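Local coordinates for protein probable aromatic acid decarboxylase (Aquifex aeolicus, PDB 2EJB) that probably attaches a dimethylallyl group from dimethylallyl monophosphate to FMN, making the prenylated flavin cofactor used by UbiD decarboxylases, at residues 93-98 with 123-128; 7-12 with 105-110; 17-22 with 164-169; 86-91 with 171-176; 60-65 with 70-75. All coordinates share one frame; numbering follows the deposited sequence.

Contact 1. Residues 93-98 with 123-128; sequences NTLSCI and LLVREA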
# COMPACT_ATOMS: atom_id res chain seq x y z
N ASN A 93 14.05 2.97 -3.91
CA ASN A 93 15.38 2.88 -4.50
C ASN A 93 15.87 1.43 -4.49
O ASN A 93 16.36 0.92 -5.51
CB ASN A 93 16.36 3.79 -3.74
CG ASN A 93 17.81 3.57 -4.17
OD1 ASN A 93 18.59 2.96 -3.45
ND2 ASN A 93 18.16 4.08 -5.34
N THR A 94 15.74 0.76 -3.35
CA THR A 94 16.17 -0.63 -3.23
C THR A 94 15.32 -1.51 -4.15
O THR A 94 15.83 -2.44 -4.78
CB THR A 94 16.04 -1.12 -1.78
OG1 THR A 94 17.06 -0.51 -1.00
CG2 THR A 94 16.18 -2.64 -1.70
N LEU A 95 14.03 -1.20 -4.23
CA LEU A 95 13.13 -1.95 -5.09
C LEU A 95 13.64 -1.89 -6.52
O LEU A 95 13.71 -2.91 -7.21
CB LEU A 95 11.72 -1.35 -5.04
CG LEU A 95 10.77 -1.79 -6.17
CD1 LEU A 95 10.56 -3.31 -6.11
CD2 LEU A 95 9.45 -1.05 -6.05
N SER A 96 14.02 -0.69 -6.94
CA SER A 96 14.53 -0.47 -8.29
C SER A 96 15.86 -1.19 -8.49
O SER A 96 16.03 -1.92 -9.46
CB SER A 96 14.68 1.03 -8.55
OG SER A 96 15.15 1.27 -9.86
N CYS A 97 16.79 -0.98 -7.57
CA CYS A 97 18.09 -1.63 -7.68
C CYS A 97 17.97 -3.15 -7.87
O CYS A 97 18.61 -3.71 -8.75
CB CYS A 97 18.95 -1.30 -6.46
SG CYS A 97 19.51 0.44 -6.47
N ILE A 98 17.14 -3.79 -7.06
CA ILE A 98 16.96 -5.24 -7.14
C ILE A 98 16.26 -5.64 -8.45
O ILE A 98 16.69 -6.59 -9.10
CB ILE A 98 16.17 -5.76 -5.92
CG1 ILE A 98 17.00 -5.55 -4.64
CG2 ILE A 98 15.86 -7.24 -6.07
CD1 ILE A 98 16.27 -5.92 -3.35
N LEU A 123 9.34 -8.38 -0.14
CA LEU A 123 9.54 -6.94 0.00
C LEU A 123 8.29 -6.23 0.54
O LEU A 123 7.16 -6.56 0.16
CB LEU A 123 9.91 -6.33 -1.35
CG LEU A 123 11.32 -6.42 -1.95
CD1 LEU A 123 12.05 -7.66 -1.49
CD2 LEU A 123 11.22 -6.36 -3.48
N LEU A 124 8.50 -5.28 1.45
CA LEU A 124 7.39 -4.51 2.00
C LEU A 124 7.57 -3.12 1.45
O LEU A 124 8.49 -2.40 1.86
CB LEU A 124 7.41 -4.47 3.54
CG LEU A 124 6.16 -3.76 4.10
CD1 LEU A 124 4.97 -4.70 3.95
CD2 LEU A 124 6.35 -3.38 5.56
N VAL A 125 6.72 -2.73 0.51
CA VAL A 125 6.81 -1.41 -0.10
C VAL A 125 5.85 -0.43 0.55
O VAL A 125 4.70 -0.74 0.82
CB VAL A 125 6.53 -1.49 -1.61
CG1 VAL A 125 6.60 -0.09 -2.22
CG2 VAL A 125 7.55 -2.41 -2.29
N ARG A 126 6.36 0.77 0.79
CA ARG A 126 5.59 1.83 1.42
C ARG A 126 5.83 3.12 0.64
O ARG A 126 6.83 3.80 0.84
CB ARG A 126 6.05 1.97 2.88
CG ARG A 126 5.21 2.87 3.77
CD ARG A 126 5.50 4.33 3.51
NE ARG A 126 4.34 5.01 2.95
CZ ARG A 126 4.39 6.19 2.36
NH1 ARG A 126 5.54 6.84 2.24
NH2 ARG A 126 3.27 6.73 1.88
N GLU A 127 4.93 3.42 -0.28
CA GLU A 127 5.02 4.61 -1.11
C GLU A 127 3.62 5.03 -1.57
O GLU A 127 2.72 4.19 -1.64
CB GLU A 127 5.93 4.36 -2.32
CG GLU A 127 6.03 5.53 -3.28
CD GLU A 127 6.58 6.78 -2.61
OE1 GLU A 127 7.82 6.91 -2.53
OE2 GLU A 127 5.77 7.62 -2.16
N ALA A 128 3.44 6.31 -1.87
CA ALA A 128 2.15 6.82 -2.32
C ALA A 128 2.27 8.25 -2.83
O ALA A 128 2.86 9.10 -2.18
CB ALA A 128 1.14 6.76 -1.16
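Leu95 on helix 92-100 and Leu123 on strand 121-125 bring their backbones closest here, with CA of Leu95 8.0 Å from CA of Leu123, and side chains fill the gap between helix and strand. Leu95 does most of the work. With CG anti to the backbone N (chi1 164°), its isobutyl fork is aimed at the sheet and its two methyls divide the strand between them. CD1 packs on CD2 of Leu123 at 4.1 Å, the two leucine side chains meeting at an oblique angle, while CD2 leans toward CG2 of Val125, a looser approach of 4.4 Å. Leu123 and Val125 are two residues apart on an extended strand, so both present their side chains to the same face, and the fork of Leu95 straddles that pair. One turn further on, Ile98 also points at the strand, but its CD1 stays 4.9 Å from CD1 of Leu123. The join is purely apolar and buried. Asn93, Thr94 and Arg126, which flank this hydrophobic seam, are predicted to bind FMN. Around it, Asn137 and Ile141 of helix 132-143 pack against Leu95, Val87 and Cys90 of strand 82-90 touch Leu123, and strand 147-150 bonds to the backbone on the far edge of strand 121-125.

Contact 2. Residues 7-12 with 105-110; sequences CITGAS and NLIHRV
Ile107, in the first turn of helix 106-117, puts nearly its whole side chain onto Cys7 and Thr9 at the end of strand 3-8. Starting from CB, the chain splits. The CG2 branch, anti to the backbone N, lies 3.8 Å from CB of Cys7, while the CG1 branch lies 3.9 Å from that same Cys7 CB, so the two branches take hold of the cysteine together. SG of Cys7 sits a little further off, 4.1 Å from CG1 of Ile107. At the tip, CD1 of Ile107 still touches CB of Cys7 while reaching past the strand end to CG2 of Thr9, each at 3.9 Å, and comes within 4.1 Å of the carbonyl O of Ile8. Thr9 turns its methyl to the helix, while its hydroxyl is engaged with Ser91 N and Pro89 O; the latter pair is modelled too close for its length to be trusted. The helix start is fixed by Asn105 at the N-cap: OD1 accepts from N of His108 at 2.7 Å, nearly straight on to the carbonyl (C=O...N 174°). The same OD1 lies 3.1 Å above the plane of the His108 ring, toward its rim. A helix laid over the C-terminal end of a central parallel strand, which then runs into a glycine-containing loop, is the arrangement of Rossmann-like flavoproteins, and here that loop, Gly10, Ala11 and Ser12, is predicted to bind FMN.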
# COMPACT_ATOMS: atom_id res chain seq x y z
N CYS A 7 16.69 -7.56 5.80
CA CYS A 7 17.34 -6.32 5.41
C CYS A 7 16.38 -5.18 5.68
O CYS A 7 15.21 -5.24 5.31
CB CYS A 7 17.69 -6.35 3.92
SG CYS A 7 18.73 -7.73 3.39
N ILE A 8 16.88 -4.13 6.33
CA ILE A 8 16.06 -2.97 6.65
C ILE A 8 16.64 -1.76 5.92
O ILE A 8 17.76 -1.34 6.20
CB ILE A 8 16.03 -2.73 8.17
CG1 ILE A 8 15.62 -4.03 8.87
CG2 ILE A 8 15.04 -1.62 8.51
CD1 ILE A 8 15.51 -3.92 10.38
N THR A 9 15.87 -1.22 4.98
CA THR A 9 16.31 -0.08 4.20
C THR A 9 15.77 1.24 4.72
O THR A 9 14.90 1.27 5.59
CB THR A 9 15.91 -0.23 2.72
OG1 THR A 9 14.48 -0.23 2.61
CG2 THR A 9 16.46 -1.52 2.15
N GLY A 10 16.29 2.33 4.16
CA GLY A 10 15.87 3.66 4.57
C GLY A 10 14.59 4.12 3.90
O GLY A 10 14.61 4.72 2.82
N ALA A 11 13.47 3.83 4.55
CA ALA A 11 12.15 4.21 4.05
C ALA A 11 11.25 4.40 5.26
O ALA A 11 11.45 3.76 6.29
CB ALA A 11 11.60 3.12 3.13
N SER A 12 10.26 5.28 5.13
CA SER A 12 9.34 5.53 6.24
C SER A 12 8.61 4.23 6.55
O SER A 12 8.01 3.62 5.66
CB SER A 12 8.33 6.61 5.86
OG SER A 12 7.44 6.88 6.93
N ASN A 105 24.79 -1.81 -2.63
CA ASN A 105 25.11 -2.28 -1.28
C ASN A 105 24.85 -3.78 -1.16
O ASN A 105 24.35 -4.42 -2.09
CB ASN A 105 24.27 -1.54 -0.23
CG ASN A 105 22.78 -1.83 -0.36
OD1 ASN A 105 22.38 -2.89 -0.83
ND2 ASN A 105 21.95 -0.88 0.07
N LEU A 106 25.19 -4.33 -0.00
CA LEU A 106 25.01 -5.75 0.26
C LEU A 106 23.56 -6.17 0.08
O LEU A 106 23.27 -7.23 -0.48
CB LEU A 106 25.46 -6.08 1.69
CG LEU A 106 25.24 -7.52 2.15
CD1 LEU A 106 26.00 -8.48 1.23
CD2 LEU A 106 25.71 -7.68 3.59
N ILE A 107 22.64 -5.34 0.56
CA ILE A 107 21.21 -5.61 0.47
C ILE A 107 20.78 -5.89 -0.97
O ILE A 107 20.01 -6.83 -1.23
CB ILE A 107 20.39 -4.42 1.02
CG1 ILE A 107 20.65 -4.27 2.52
CG2 ILE A 107 18.89 -4.63 0.77
CD1 ILE A 107 19.84 -3.16 3.18
N HIS A 108 21.27 -5.09 -1.90
CA HIS A 108 20.92 -5.28 -3.30
C HIS A 108 21.47 -6.62 -3.75
O HIS A 108 20.79 -7.38 -4.44
CB HIS A 108 21.50 -4.14 -4.14
CG HIS A 108 21.04 -2.78 -3.69
ND1 HIS A 108 21.69 -1.63 -4.05
CD2 HIS A 108 20.00 -2.41 -2.92
CE1 HIS A 108 21.07 -0.59 -3.51
NE2 HIS A 108 20.04 -1.04 -2.82
N ARG A 109 22.71 -6.91 -3.35
CA ARG A 109 23.35 -8.16 -3.71
C ARG A 109 22.55 -9.36 -3.22
O ARG A 109 22.35 -10.34 -3.95
CB ARG A 109 24.76 -8.22 -3.11
CG ARG A 109 25.47 -9.55 -3.28
CD ARG A 109 25.71 -9.88 -4.75
NE ARG A 109 26.30 -11.21 -4.92
CZ ARG A 109 26.53 -11.80 -6.09
NH1 ARG A 109 26.21 -11.18 -7.22
NH2 ARG A 109 27.06 -13.01 -6.13
N VAL A 110 22.08 -9.29 -1.97
CA VAL A 110 21.31 -10.38 -1.38
C VAL A 110 20.02 -10.61 -2.17
O VAL A 110 19.54 -11.74 -2.28
CB VAL A 110 20.97 -10.09 0.10
CG1 VAL A 110 20.12 -11.22 0.68
CG2 VAL A 110 22.27 -9.94 0.89

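Contact 3. Residues 17-22 with 164-169; sequences GIKLLQ and DMINFV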
# COMPACT_ATOMS: atom_id res chain seq x y z
N GLY A 17 10.02 -3.31 10.11
CA GLY A 17 11.17 -4.19 10.11
C GLY A 17 11.66 -4.55 11.51
O GLY A 17 12.18 -5.64 11.74
N ILE A 18 11.49 -3.62 12.44
CA ILE A 18 11.89 -3.83 13.82
C ILE A 18 10.97 -4.89 14.43
O ILE A 18 11.44 -5.87 15.02
CB ILE A 18 11.76 -2.52 14.63
CG1 ILE A 18 12.77 -1.50 14.11
CG2 ILE A 18 11.96 -2.77 16.12
CD1 ILE A 18 14.20 -1.98 14.21
N LYS A 19 9.67 -4.69 14.26
CA LYS A 19 8.67 -5.61 14.79
C LYS A 19 8.85 -7.01 14.21
O LYS A 19 8.75 -8.01 14.93
CB LYS A 19 7.26 -5.09 14.46
CG LYS A 19 6.14 -5.91 15.08
CD LYS A 19 6.33 -6.06 16.58
CE LYS A 19 6.34 -4.70 17.28
NZ LYS A 19 6.61 -4.83 18.74
N LEU A 20 9.11 -7.08 12.91
CA LEU A 20 9.30 -8.36 12.25
C LEU A 20 10.52 -9.06 12.85
O LEU A 20 10.51 -10.27 13.08
CB LEU A 20 9.50 -8.17 10.74
CG LEU A 20 9.88 -9.41 9.93
CD1 LEU A 20 8.92 -10.55 10.25
CD2 LEU A 20 9.87 -9.09 8.44
N LEU A 21 11.57 -8.28 13.09
CA LEU A 21 12.80 -8.81 13.67
C LEU A 21 12.53 -9.42 15.03
O LEU A 21 12.93 -10.54 15.32
CB LEU A 21 13.84 -7.70 13.80
CG LEU A 21 15.11 -8.03 14.59
CD1 LEU A 21 15.94 -9.06 13.82
CD2 LEU A 21 15.92 -6.77 14.82
N GLN A 22 11.83 -8.67 15.88
CA GLN A 22 11.53 -9.15 17.21
C GLN A 22 10.74 -10.45 17.17
O GLN A 22 11.05 -11.39 17.90
CB GLN A 22 10.73 -8.08 17.98
CG GLN A 22 11.48 -6.77 18.12
CD GLN A 22 10.59 -5.66 18.64
OE1 GLN A 22 9.47 -5.48 18.17
NE2 GLN A 22 11.09 -4.90 19.60
N ASP A 164 -1.60 -2.27 16.45
CA ASP A 164 -2.46 -3.30 15.87
C ASP A 164 -2.28 -3.37 14.36
O ASP A 164 -2.43 -4.43 13.77
CB ASP A 164 -3.93 -3.04 16.21
CG ASP A 164 -4.25 -3.28 17.67
OD1 ASP A 164 -3.42 -3.90 18.36
OD2 ASP A 164 -5.33 -2.85 18.12
N MET A 165 -1.97 -2.24 13.74
CA MET A 165 -1.78 -2.21 12.30
C MET A 165 -0.40 -2.74 11.92
O MET A 165 -0.23 -3.38 10.88
CB MET A 165 -1.98 -0.79 11.76
CG MET A 165 -3.43 -0.33 11.82
SD MET A 165 -3.71 1.23 10.97
CE MET A 165 -3.26 2.37 12.26
N ILE A 166 0.59 -2.47 12.77
CA ILE A 166 1.95 -2.94 12.53
C ILE A 166 1.96 -4.47 12.59
O ILE A 166 2.58 -5.13 11.75
CB ILE A 166 2.92 -2.41 13.59
CG1 ILE A 166 2.96 -0.88 13.55
CG2 ILE A 166 4.31 -2.98 13.36
CD1 ILE A 166 3.83 -0.25 14.62
N ASN A 167 1.27 -5.03 13.58
CA ASN A 167 1.21 -6.48 13.74
C ASN A 167 0.49 -7.12 12.56
O ASN A 167 0.83 -8.23 12.15
CB ASN A 167 0.50 -6.83 15.05
CG ASN A 167 1.41 -6.68 16.26
OD1 ASN A 167 2.35 -5.89 16.24
ND2 ASN A 167 1.12 -7.42 17.32
N PHE A 168 -0.51 -6.43 12.02
CA PHE A 168 -1.25 -6.95 10.88
C PHE A 168 -0.29 -7.15 9.71
O PHE A 168 -0.21 -8.22 9.12
CB PHE A 168 -2.36 -5.99 10.45
CG PHE A 168 -2.99 -6.36 9.13
CD1 PHE A 168 -3.95 -7.36 9.06
CD2 PHE A 168 -2.57 -5.74 7.95
CE1 PHE A 168 -4.47 -7.76 7.82
CE2 PHE A 168 -3.09 -6.14 6.71
CZ PHE A 168 -4.04 -7.15 6.65
N VAL A 169 0.44 -6.09 9.38
CA VAL A 169 1.39 -6.14 8.28
C VAL A 169 2.48 -7.19 8.54
O VAL A 169 2.85 -7.95 7.64
CB VAL A 169 2.03 -4.77 8.04
CG1 VAL A 169 3.01 -4.84 6.89
CG2 VAL A 169 0.94 -3.74 7.75
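The carboxamide of Asn167 meets Lys19 with its oxygen: OD1 rests 4.0 Å from CG of Lys19 and equally far from CD, beside the aliphatic part of the chain and not at its charged end. A second flat amide, that of Gln22, lies on the lysine's own helix and binds the ammonium group. Its OE1 accepts from NZ of Lys19 at 3.0 Å, with the donor tilted 21° from the carbonyl plane. Two bends make this possible. The lysine leaves the helix toward its partner, then turns at chi2 and again at chi3 (61°), curling back so that NZ comes over the next turn while its methylenes stay between the helices. At the base of the lysine, before the bends, sits Ile166, whose CG2 methyl is 3.8 Å from CB of Lys19 and 3.9 Å from CG of Lys19, the two side chains crossing at about a right angle. The segments belong to helix 14-26, which follows the first strand of the Rossmann-like fold, and helix 162-176, the last helix of the chain. Deeper in the same interface Leu20 packs on Val170 and Leu174, and Leu20 also touches Leu6 of the sheet. Ile15 and Tyr16 lie against Ile166. On another side of helix 162-176 the second subunit begins: Met165 packs on Met165 of that subunit, and Phe168 on its Arg126.

Contact 4. Residues 86-91 with 171-176; sequences YVVPCS and GKLLDV
Tyr86 sends its hydroxyl into helix 162-176, where OH donates to the carbonyl O of Leu173 at 2.8 Å. The approach comes from above the carbonyl plane, 51° out of it, while the oxygen itself lies at the edge of the phenol ring, near the ring plane. Leu173 O also receives a weak bond from N of Val176. CE2 of the ring packs on CB of Leu173 at 4.1 Å, and OH has CD2 of Leu174 at 3.9 Å. Two residues along, Val88 and Leu173 meet tip to tip: CD1 of Leu173 lies 3.9 Å from CG2 of Val88 and 4.0 Å from its CG1, set between the two methyls. Here the C-terminal helix covers an inner strand of the Rossmann-like parallel sheet, and a buried phenol finds its polar partner in the helix backbone. Tyr86 and Val88 share backbone bonds with Cys7 on one side, and Val87 between them bonds to Val122 and Leu124 on the other, while Leu20 packs on the side chains of Tyr86 and Val88. A cis peptide before Pro89 then turns the chain toward Ser91, whose OG caps Thr94 N. On the helix, Lys172, predicted to bind dimethylallyl phosphate, gives its NZ to Ala128 O of the second subunit.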
# COMPACT_ATOMS: atom_id res chain seq x y z
N TYR A 86 13.86 -11.25 3.70
CA TYR A 86 12.96 -10.12 3.89
C TYR A 86 13.70 -8.81 3.69
O TYR A 86 14.86 -8.67 4.10
CB TYR A 86 12.37 -10.09 5.30
CG TYR A 86 11.31 -11.13 5.59
CD1 TYR A 86 11.55 -12.16 6.50
CD2 TYR A 86 10.06 -11.08 4.97
CE1 TYR A 86 10.57 -13.11 6.79
CE2 TYR A 86 9.08 -12.02 5.25
CZ TYR A 86 9.34 -13.03 6.16
OH TYR A 86 8.37 -13.96 6.46
N VAL A 87 13.03 -7.86 3.04
CA VAL A 87 13.57 -6.53 2.82
C VAL A 87 12.41 -5.68 3.32
O VAL A 87 11.52 -5.28 2.56
CB VAL A 87 13.85 -6.24 1.33
CG1 VAL A 87 14.33 -4.81 1.15
CG2 VAL A 87 14.90 -7.21 0.80
N VAL A 88 12.42 -5.44 4.63
CA VAL A 88 11.37 -4.71 5.32
C VAL A 88 11.90 -3.59 6.23
O VAL A 88 12.56 -3.85 7.23
CB VAL A 88 10.55 -5.69 6.21
CG1 VAL A 88 9.44 -4.94 6.92
CG2 VAL A 88 9.99 -6.83 5.35
N PRO A 89 11.63 -2.33 5.86
CA PRO A 89 10.87 -1.97 4.66
C PRO A 89 11.82 -1.86 3.47
O PRO A 89 13.03 -1.71 3.65
CB PRO A 89 10.28 -0.61 5.03
CG PRO A 89 11.39 0.00 5.84
CD PRO A 89 11.84 -1.16 6.73
N CYS A 90 11.27 -1.94 2.27
CA CYS A 90 12.05 -1.85 1.05
C CYS A 90 11.78 -0.51 0.38
O CYS A 90 10.70 -0.29 -0.17
CB CYS A 90 11.68 -2.99 0.10
SG CYS A 90 12.56 -2.97 -1.48
N SER A 91 12.76 0.39 0.41
CA SER A 91 12.63 1.71 -0.19
C SER A 91 12.44 1.57 -1.69
O SER A 91 12.77 0.53 -2.27
CB SER A 91 13.89 2.56 0.09
OG SER A 91 15.03 2.01 -0.56
N GLY A 171 2.19 -9.81 10.33
CA GLY A 171 1.58 -11.12 10.21
C GLY A 171 1.46 -11.53 8.75
O GLY A 171 1.60 -12.71 8.40
N LYS A 172 1.19 -10.55 7.89
CA LYS A 172 1.07 -10.80 6.46
C LYS A 172 2.42 -11.25 5.91
O LYS A 172 2.49 -12.16 5.10
CB LYS A 172 0.61 -9.52 5.74
CG LYS A 172 -0.89 -9.44 5.50
CD LYS A 172 -1.31 -10.47 4.46
CE LYS A 172 -2.77 -10.33 4.08
NZ LYS A 172 -3.18 -11.35 3.06
N LEU A 173 3.48 -10.60 6.38
CA LEU A 173 4.82 -10.93 5.93
C LEU A 173 5.21 -12.34 6.33
O LEU A 173 5.85 -13.06 5.56
CB LEU A 173 5.82 -9.93 6.50
CG LEU A 173 5.70 -8.55 5.86
CD1 LEU A 173 6.43 -7.51 6.70
CD2 LEU A 173 6.25 -8.61 4.43
N LEU A 174 4.83 -12.74 7.54
CA LEU A 174 5.15 -14.08 8.01
C LEU A 174 4.33 -15.12 7.25
O LEU A 174 4.84 -16.19 6.92
CB LEU A 174 4.92 -14.19 9.52
CG LEU A 174 6.00 -13.47 10.34
CD1 LEU A 174 5.56 -13.36 11.79
CD2 LEU A 174 7.33 -14.21 10.22
N ASP A 175 3.08 -14.80 6.95
CA ASP A 175 2.23 -15.74 6.21
C ASP A 175 2.81 -16.01 4.83
O ASP A 175 2.63 -17.10 4.28
CB ASP A 175 0.81 -15.19 6.05
CG ASP A 175 0.04 -15.16 7.35
OD1 ASP A 175 0.43 -15.91 8.29
OD2 ASP A 175 -0.95 -14.41 7.44
N VAL A 176 3.49 -15.02 4.25
CA VAL A 176 4.08 -15.19 2.94
C VAL A 176 5.03 -16.39 2.94
O VAL A 176 5.08 -17.16 1.97
CB VAL A 176 4.87 -13.94 2.49
CG1 VAL A 176 5.61 -14.22 1.19
CG2 VAL A 176 3.92 -12.77 2.31

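Contact 5. Residues 60-65 with 70-75; sequences NVRIHE and TSPLAS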
# COMPACT_ATOMS: atom_id res chain seq x y z
N ASN A 60 20.51 -14.68 19.11
CA ASN A 60 20.89 -15.26 17.83
C ASN A 60 20.80 -14.37 16.60
O ASN A 60 20.38 -14.83 15.54
CB ASN A 60 20.11 -16.56 17.59
CG ASN A 60 20.22 -17.53 18.75
OD1 ASN A 60 21.26 -17.59 19.41
ND2 ASN A 60 19.17 -18.29 18.99
N VAL A 61 21.18 -13.11 16.72
CA VAL A 61 21.14 -12.22 15.57
C VAL A 61 22.57 -11.90 15.16
O VAL A 61 23.39 -11.46 15.98
CB VAL A 61 20.39 -10.92 15.89
CG1 VAL A 61 20.36 -10.03 14.65
CG2 VAL A 61 18.98 -11.23 16.35
N ARG A 62 22.88 -12.14 13.89
CA ARG A 62 24.21 -11.86 13.35
C ARG A 62 24.03 -10.68 12.41
O ARG A 62 23.27 -10.75 11.44
CB ARG A 62 24.76 -13.08 12.60
CG ARG A 62 26.15 -12.88 12.02
CD ARG A 62 26.78 -14.18 11.54
NE ARG A 62 25.92 -14.91 10.61
CZ ARG A 62 26.32 -15.94 9.87
NH1 ARG A 62 27.57 -16.37 9.94
NH2 ARG A 62 25.46 -16.55 9.06
N ILE A 63 24.73 -9.60 12.71
CA ILE A 63 24.64 -8.38 11.91
C ILE A 63 25.73 -8.28 10.86
O ILE A 63 26.90 -8.58 11.12
CB ILE A 63 24.71 -7.14 12.81
CG1 ILE A 63 23.60 -7.20 13.86
CG2 ILE A 63 24.59 -5.87 11.96
CD1 ILE A 63 23.63 -6.06 14.85
N HIS A 64 25.34 -7.85 9.66
CA HIS A 64 26.27 -7.70 8.55
C HIS A 64 26.30 -6.25 8.08
O HIS A 64 25.25 -5.61 7.97
CB HIS A 64 25.86 -8.61 7.39
CG HIS A 64 25.71 -10.05 7.77
ND1 HIS A 64 26.58 -11.02 7.33
CD2 HIS A 64 24.81 -10.68 8.56
CE1 HIS A 64 26.21 -12.20 7.83
NE2 HIS A 64 25.14 -12.01 8.58
N GLU A 65 27.49 -5.74 7.80
CA GLU A 65 27.65 -4.37 7.33
C GLU A 65 27.04 -4.19 5.95
O GLU A 65 27.29 -4.98 5.05
CB GLU A 65 29.14 -3.99 7.29
CG GLU A 65 29.74 -3.73 8.65
CD GLU A 65 29.25 -2.44 9.26
OE1 GLU A 65 28.03 -2.31 9.48
OE2 GLU A 65 30.08 -1.55 9.52
N THR A 70 31.65 -9.45 1.61
CA THR A 70 32.32 -10.72 1.90
C THR A 70 31.33 -11.53 2.71
O THR A 70 31.48 -12.75 2.88
CB THR A 70 33.61 -10.52 2.75
OG1 THR A 70 33.26 -10.17 4.09
CG2 THR A 70 34.48 -9.44 2.16
N SER A 71 30.30 -10.84 3.19
CA SER A 71 29.23 -11.45 3.98
C SER A 71 28.78 -12.77 3.39
O SER A 71 28.73 -12.94 2.17
CB SER A 71 28.04 -10.49 4.04
OG SER A 71 26.92 -11.11 4.66
N PRO A 72 28.46 -13.75 4.25
CA PRO A 72 28.01 -15.06 3.76
C PRO A 72 26.76 -14.90 2.90
O PRO A 72 26.58 -15.61 1.91
CB PRO A 72 27.70 -15.82 5.05
CG PRO A 72 28.65 -15.21 6.03
CD PRO A 72 28.54 -13.74 5.72
N LEU A 73 25.91 -13.95 3.28
CA LEU A 73 24.67 -13.69 2.57
C LEU A 73 24.87 -13.36 1.10
O LEU A 73 23.94 -13.47 0.31
CB LEU A 73 23.90 -12.55 3.23
CG LEU A 73 23.47 -12.72 4.69
CD1 LEU A 73 22.64 -11.51 5.10
CD2 LEU A 73 22.66 -14.01 4.87
N ALA A 74 26.07 -12.93 0.74
CA ALA A 74 26.35 -12.57 -0.64
C ALA A 74 26.78 -13.77 -1.47
O ALA A 74 27.15 -13.63 -2.64
CB ALA A 74 27.42 -11.49 -0.70
N SER A 75 26.72 -14.95 -0.86
CA SER A 75 27.10 -16.18 -1.56
C SER A 75 25.89 -17.08 -1.75
O SER A 75 25.21 -17.42 -0.79
CB SER A 75 28.18 -16.93 -0.77
OG SER A 75 29.35 -16.14 -0.62
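His64 and Ser71 face each other through their first torsions: the imidazole stands with CG anti to its carbonyl carbon (chi1 -55°), and the serine swings OG anti to the backbone N (chi1 173°), which brings ND1 of His64 to 2.7 Å from OG of Ser71. His64 lies on strand 61-65, an outermost strand of the parallel sheet in this Rossmann-like fold, and Ser71 belongs to the loop that doubles back after it, where residues 72-74 form a short 3-10 turn. Three consecutive loop residues wrap the ring. Pro72 comes to its edge, near the ring plane, with CD 3.5 Å from CE1 of His64. Leu73 covers one face: its CD1 stands 4.2 Å above the centroid of the His64 ring, only 11° off the normal, a clean CH-pi contact. The remaining ring nitrogen, NE2, is bonded to OD1 of Asp32 on the adjoining strand, a bond that helps fix how the ring is turned. Asp32 also takes NE of Arg62 in a salt bridge, a shared carboxylate linking the two strand side chains. Further out, NH1 of Arg62 passes 4.2 Å from CG of Pro72. The turn has its own internal tie: Ala74 N bonds to Ser71 O at 3.0 Å, and Leu73 N makes a weak, bent bond to OG of Ser71, 3.3 Å long.

Overall arrangement
Contacts 1, 2 and 4 are buried joins of helix to sheet on three adjacent strands, 121-125, 3-8 and 82-90, whose ends lead into the predicted FMN site. Contacts 1 and 2 are apolar, whereas contact 4 adds a hydrogen bond from a phenol to a helix carbonyl. Contact 3 shares helix 162-176 with contact 4, but is only partly buried and mixes methylenes with amides; Leu20 bridges the two. Contact 5, about 21 Å from contact 1 between centres, is local and the richest in polar groups, and meets contact 2 mainly through Leu106, with Arg109 beside Ala74. Contacts 1, 3 and 4 touch the second subunit, as does Ser12 in contact 2; contact 5 does not.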